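Local coordinates for adenosine monophosphate-protein transferase (Thermoplasma acidophilum, PDB 1RLH) that is of unproven function but probably handles adenosine or adenine nucleotides, at residues A[111-114]-A[115-118]; A[49-53]-A[54-58]. All coordinates share one frame; numbering follows the deposited sequence.

Contact 1. Residues A[111-114]-A[115-118]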
loop_
_atom_site.group_PDB
_atom_site.type_symbol
_atom_site.label_atom_id
_atom_site.label_comp_id
_atom_site.label_asym_id
_atom_site.label_seq_id
_atom_site.Cartn_x
_atom_site.Cartn_y
_atom_site.Cartn_z
ATOM N N VAL A 111 8.859 -0.036 7.911
ATOM C CA VAL A 111 9.211 -0.045 6.494
ATOM C C VAL A 111 10.371 -1.001 6.242
ATOM O O VAL A 111 10.324 -1.809 5.312
ATOM C CB VAL A 111 9.611 1.360 5.995
ATOM C CG1 VAL A 111 10.034 1.293 4.532
ATOM C CG2 VAL A 111 8.445 2.316 6.158
ATOM N N LYS A 112 11.409 -0.910 7.071
ATOM C CA LYS A 112 12.571 -1.783 6.927
ATOM C C LYS A 112 12.146 -3.244 6.992
ATOM O O LYS A 112 12.646 -4.081 6.241
ATOM C CB LYS A 112 13.598 -1.518 8.035
ATOM C CG LYS A 112 14.262 -0.154 7.989
ATOM C CD LYS A 112 15.268 -0.025 9.131
ATOM C CE LYS A 112 15.985 1.314 9.110
ATOM N NZ LYS A 112 16.804 1.477 7.878
ATOM N N MET A 113 11.229 -3.552 7.901
ATOM C CA MET A 113 10.755 -4.920 8.050
ATOM C C MET A 113 9.985 -5.370 6.813
ATOM O O MET A 113 10.102 -6.518 6.392
ATOM C CB MET A 113 9.878 -5.047 9.295
ATOM C CG MET A 113 10.642 -4.835 10.599
ATOM S SD MET A 113 12.005 -6.008 10.810
ATOM C CE MET A 113 13.402 -5.023 10.254
ATOM N N CYS A 114 9.205 -4.466 6.229
ATOM C CA CYS A 114 8.449 -4.804 5.028
ATOM C C CYS A 114 9.416 -5.096 3.887
ATOM O O CYS A 114 9.135 -5.929 3.028
ATOM C CB CYS A 114 7.519 -3.658 4.633
ATOM S SG CYS A 114 6.091 -3.451 5.721
ATOM N N GLN A 115 10.555 -4.408 3.887
ATOM C CA GLN A 115 11.561 -4.601 2.845
ATOM C C GLN A 115 12.157 -6.001 2.887
ATOM O O GLN A 115 12.738 -6.465 1.905
ATOM C CB GLN A 115 12.684 -3.574 2.982
ATOM C CG GLN A 115 12.314 -2.174 2.537
ATOM C CD GLN A 115 13.456 -1.197 2.729
ATOM O OE1 GLN A 115 13.851 -0.907 3.856
ATOM N NE2 GLN A 115 13.999 -0.693 1.627
ATOM N N GLU A 116 12.018 -6.671 4.024
ATOM C CA GLU A 116 12.544 -8.024 4.165
ATOM C C GLU A 116 11.654 -9.040 3.455
ATOM O O GLU A 116 12.100 -10.131 3.104
ATOM C CB GLU A 116 12.662 -8.397 5.644
ATOM C CG GLU A 116 13.882 -7.812 6.336
ATOM C CD GLU A 116 13.959 -8.195 7.801
ATOM O OE1 GLU A 116 13.511 -9.309 8.148
ATOM O OE2 GLU A 116 14.478 -7.388 8.603
ATOM N N VAL A 117 10.395 -8.675 3.240
ATOM C CA VAL A 117 9.445 -9.566 2.587
ATOM C C VAL A 117 8.748 -8.909 1.399
ATOM O O VAL A 117 7.748 -9.422 0.896
ATOM C CB VAL A 117 8.366 -10.039 3.583
ATOM C CG1 VAL A 117 9.004 -10.880 4.685
ATOM C CG2 VAL A 117 7.652 -8.836 4.180
ATOM N N GLY A 118 9.270 -7.771 0.952
ATOM C CA GLY A 118 8.653 -7.100 -0.178
ATOM C C GLY A 118 9.407 -5.892 -0.685
ATOM O O GLY A 118 10.500 -5.574 -0.214
#
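Backbone hydrogen bonds link Val111-Cys114 to Gln115-Gly118, at the passage from helix 104-115 toward strand 118-124. Gln115 N bonds Val111 O, an i to i+4 pair, at 3.0 Å; the same N also leans weakly toward Lys112 O. The next two donors use i+3 acceptors: Glu116 N reaches Met113 O at 3.0 Å, and Val117 N reaches Cys114 O, likewise at 3.0 Å. Both of these donors stand well above the planes of the carbonyls they meet, 66° out in the case of Met113 O, which is consistent with i+3 bonding. A long, weak bond at 3.5 Å also ties Glu116 N to Lys112 O.

The side chains follow the turns. Met113 and Glu116 lie alongside one another and point the same way; the methionine chain bends at chi2 (-59°) and chi3, which carries Met113 CE to 3.1 Å from Glu116 OE2, with SD a little farther off. This is packing of a thioether and its methyl against a carboxylate oxygen. Gln115 is extended beyond CG and runs back over the preceding turn, its CG 3.4 Å from Val111 O and its OE1 3.4 Å from Lys112 CA. At the far end, Val117 places CG2 3.5 Å from Cys114 O.

Cys114 is buried and faces the sheet, touching Phe95 and Ile97 of strand 94-100 and Ile120 of strand 118-124. Val117 rests on Leu43 and Ile46 of helix 41-46 and bonds through its backbone to His35. The segment thus turns the chain from helix 104-115 directly into the edge strand 118-124.

Contact 2. Residues A[49-53]-A[54-58]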
loop_
_atom_site.group_PDB
_atom_site.type_symbol
_atom_site.label_atom_id
_atom_site.label_comp_id
_atom_site.label_asym_id
_atom_site.label_seq_id
_atom_site.Cartn_x
_atom_site.Cartn_y
_atom_site.Cartn_z
ATOM N N THR A 49 5.739 -5.861 16.428
ATOM C CA THR A 49 6.574 -5.282 17.477
ATOM C C THR A 49 6.875 -3.801 17.279
ATOM O O THR A 49 7.251 -3.108 18.225
ATOM C CB THR A 49 7.917 -6.026 17.601
ATOM O OG1 THR A 49 8.669 -5.865 16.392
ATOM C CG2 THR A 49 7.680 -7.506 17.853
ATOM N N HIS A 50 6.704 -3.311 16.056
ATOM C CA HIS A 50 6.981 -1.909 15.757
ATOM C C HIS A 50 5.754 -1.009 15.873
ATOM O O HIS A 50 5.878 0.210 15.995
ATOM C CB HIS A 50 7.586 -1.803 14.359
ATOM C CG HIS A 50 8.832 -2.615 14.190
ATOM N ND1 HIS A 50 9.981 -2.366 14.910
ATOM C CD2 HIS A 50 9.094 -3.699 13.424
ATOM C CE1 HIS A 50 10.897 -3.265 14.594
ATOM N NE2 HIS A 50 10.385 -4.085 13.696
ATOM N N VAL A 51 4.572 -1.609 15.846
ATOM C CA VAL A 51 3.335 -0.847 15.954
ATOM C C VAL A 51 2.666 -0.854 17.335
ATOM O O VAL A 51 1.591 -0.279 17.499
ATOM C CB VAL A 51 2.296 -1.325 14.914
ATOM C CG1 VAL A 51 2.761 -0.978 13.508
ATOM C CG2 VAL A 51 2.085 -2.823 15.046
ATOM N N PRO A 52 3.285 -1.497 18.347
ATOM C CA PRO A 52 2.648 -1.504 19.667
ATOM C C PRO A 52 2.462 -0.096 20.202
ATOM O O PRO A 52 3.333 0.756 20.039
ATOM C CB PRO A 52 3.627 -2.302 20.524
ATOM C CG PRO A 52 4.257 -3.221 19.548
ATOM C CD PRO A 52 4.520 -2.294 18.386
ATOM N N GLY A 53 1.325 0.145 20.841
ATOM C CA GLY A 53 1.067 1.461 21.390
ATOM C C GLY A 53 0.498 2.420 20.367
ATOM O O GLY A 53 0.043 3.511 20.719
ATOM N N SER A 54 0.518 2.019 19.099
ATOM C CA SER A 54 -0.008 2.860 18.032
ATOM C C SER A 54 -1.236 2.219 17.401
ATOM O O SER A 54 -1.572 1.071 17.691
ATOM C CB SER A 54 1.053 3.079 16.953
ATOM O OG SER A 54 1.241 1.902 16.188
ATOM N N LYS A 55 -1.914 2.977 16.546
ATOM C CA LYS A 55 -3.095 2.483 15.853
ATOM C C LYS A 55 -2.657 2.188 14.428
ATOM O O LYS A 55 -1.928 2.975 13.824
ATOM C CB LYS A 55 -4.202 3.539 15.860
ATOM C CG LYS A 55 -4.716 3.887 17.250
ATOM C CD LYS A 55 -5.330 2.672 17.930
ATOM C CE LYS A 55 -5.847 3.014 19.321
ATOM N NZ LYS A 55 -6.458 1.830 19.989
ATOM N N TYR A 56 -3.094 1.058 13.886
ATOM C CA TYR A 56 -2.686 0.702 12.535
ATOM C C TYR A 56 -3.699 -0.168 11.815
ATOM O O TYR A 56 -4.648 -0.681 12.408
ATOM C CB TYR A 56 -1.342 -0.032 12.580
ATOM C CG TYR A 56 -1.457 -1.495 12.958
ATOM C CD1 TYR A 56 -1.442 -2.493 11.980
ATOM C CD2 TYR A 56 -1.611 -1.882 14.291
ATOM C CE1 TYR A 56 -1.579 -3.841 12.320
ATOM C CE2 TYR A 56 -1.751 -3.229 14.640
ATOM C CZ TYR A 56 -1.733 -4.200 13.650
ATOM O OH TYR A 56 -1.868 -5.529 13.995
ATOM N N GLY A 57 -3.469 -0.323 10.519
ATOM C CA GLY A 57 -4.322 -1.146 9.693
ATOM C C GLY A 57 -3.450 -1.696 8.582
ATOM O O GLY A 57 -2.454 -1.069 8.211
ATOM N N ILE A 58 -3.801 -2.869 8.070
ATOM C CA ILE A 58 -3.055 -3.483 6.981
ATOM C C ILE A 58 -4.027 -4.083 5.977
ATOM O O ILE A 58 -4.989 -4.746 6.359
ATOM C CB ILE A 58 -2.150 -4.638 7.460
ATOM C CG1 ILE A 58 -1.235 -4.174 8.589
ATOM C CG2 ILE A 58 -1.314 -5.148 6.287
ATOM C CD1 ILE A 58 -0.408 -5.298 9.193
#
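Val51 to Ser54 form a type II beta turn, closed by Ser54 N donating to Val51 O at 3.0 Å, with Pro52 and Gly53 at the two corners; Gly53 has a positive phi (84°), the conformation that suits glycine at the third position of such a turn.

The serine side chain doubles this closure. Ser54 OG lies between its own backbone N and carbonyl carbon (chi1 73°), which folds the hydroxyl back over the turn and lets Ser54 OG donate to Val51 O at 2.6 Å. One carbonyl oxygen therefore takes two donors of a single residue, both from the same face of its plane, so that Ser54 is held by its backbone and its side chain together. Ser54 OG also packs 3.6 Å from Val51 CB.

Beyond the turn, Val51 and Tyr56 meet at about a right angle. Val51 CG2 sits over one face of the Tyr56 ring, 4.1 Å from the ring centroid and 20° off the normal, a CH-pi contact displaced toward the CD2-CE2 side, with Val51 CG2 3.9 Å from Tyr56 CE2. Ile58 CG1 lies at the edge of the same ring, in its plane. At the polar end of the ring, Tyr56 OH is hydrogen-bonded to Asn44 of helix 41-46.

The turn ends the connection from helix 41-46 and starts strand 55-61. That strand pairs with strand 94-100 on one side, against which Val51 and Ser54 pack through Ile99, and with 69-73 on the other; Asn74 side-chain atoms bond Ser54 O and Tyr56 N.

Contact 2 precedes contact 1 in the chain, and their centres are about 15 Å apart. They nevertheless touch: Met113 CG lies 3.2 Å from His50 NE2, a packing contact that brings the last turns of helix 104-115 against the loop leading into the turn of contact 2. Both contacts border helix 41-46, whose Ile46 also meets Met113, and strand 94-100 is another common neighbour. Both thus belong to the junctions where helices and strands meet around the five-stranded antiparallel sheet, contact 1 entering its edge strand 118-124 and contact 2 its inner strand 55-61.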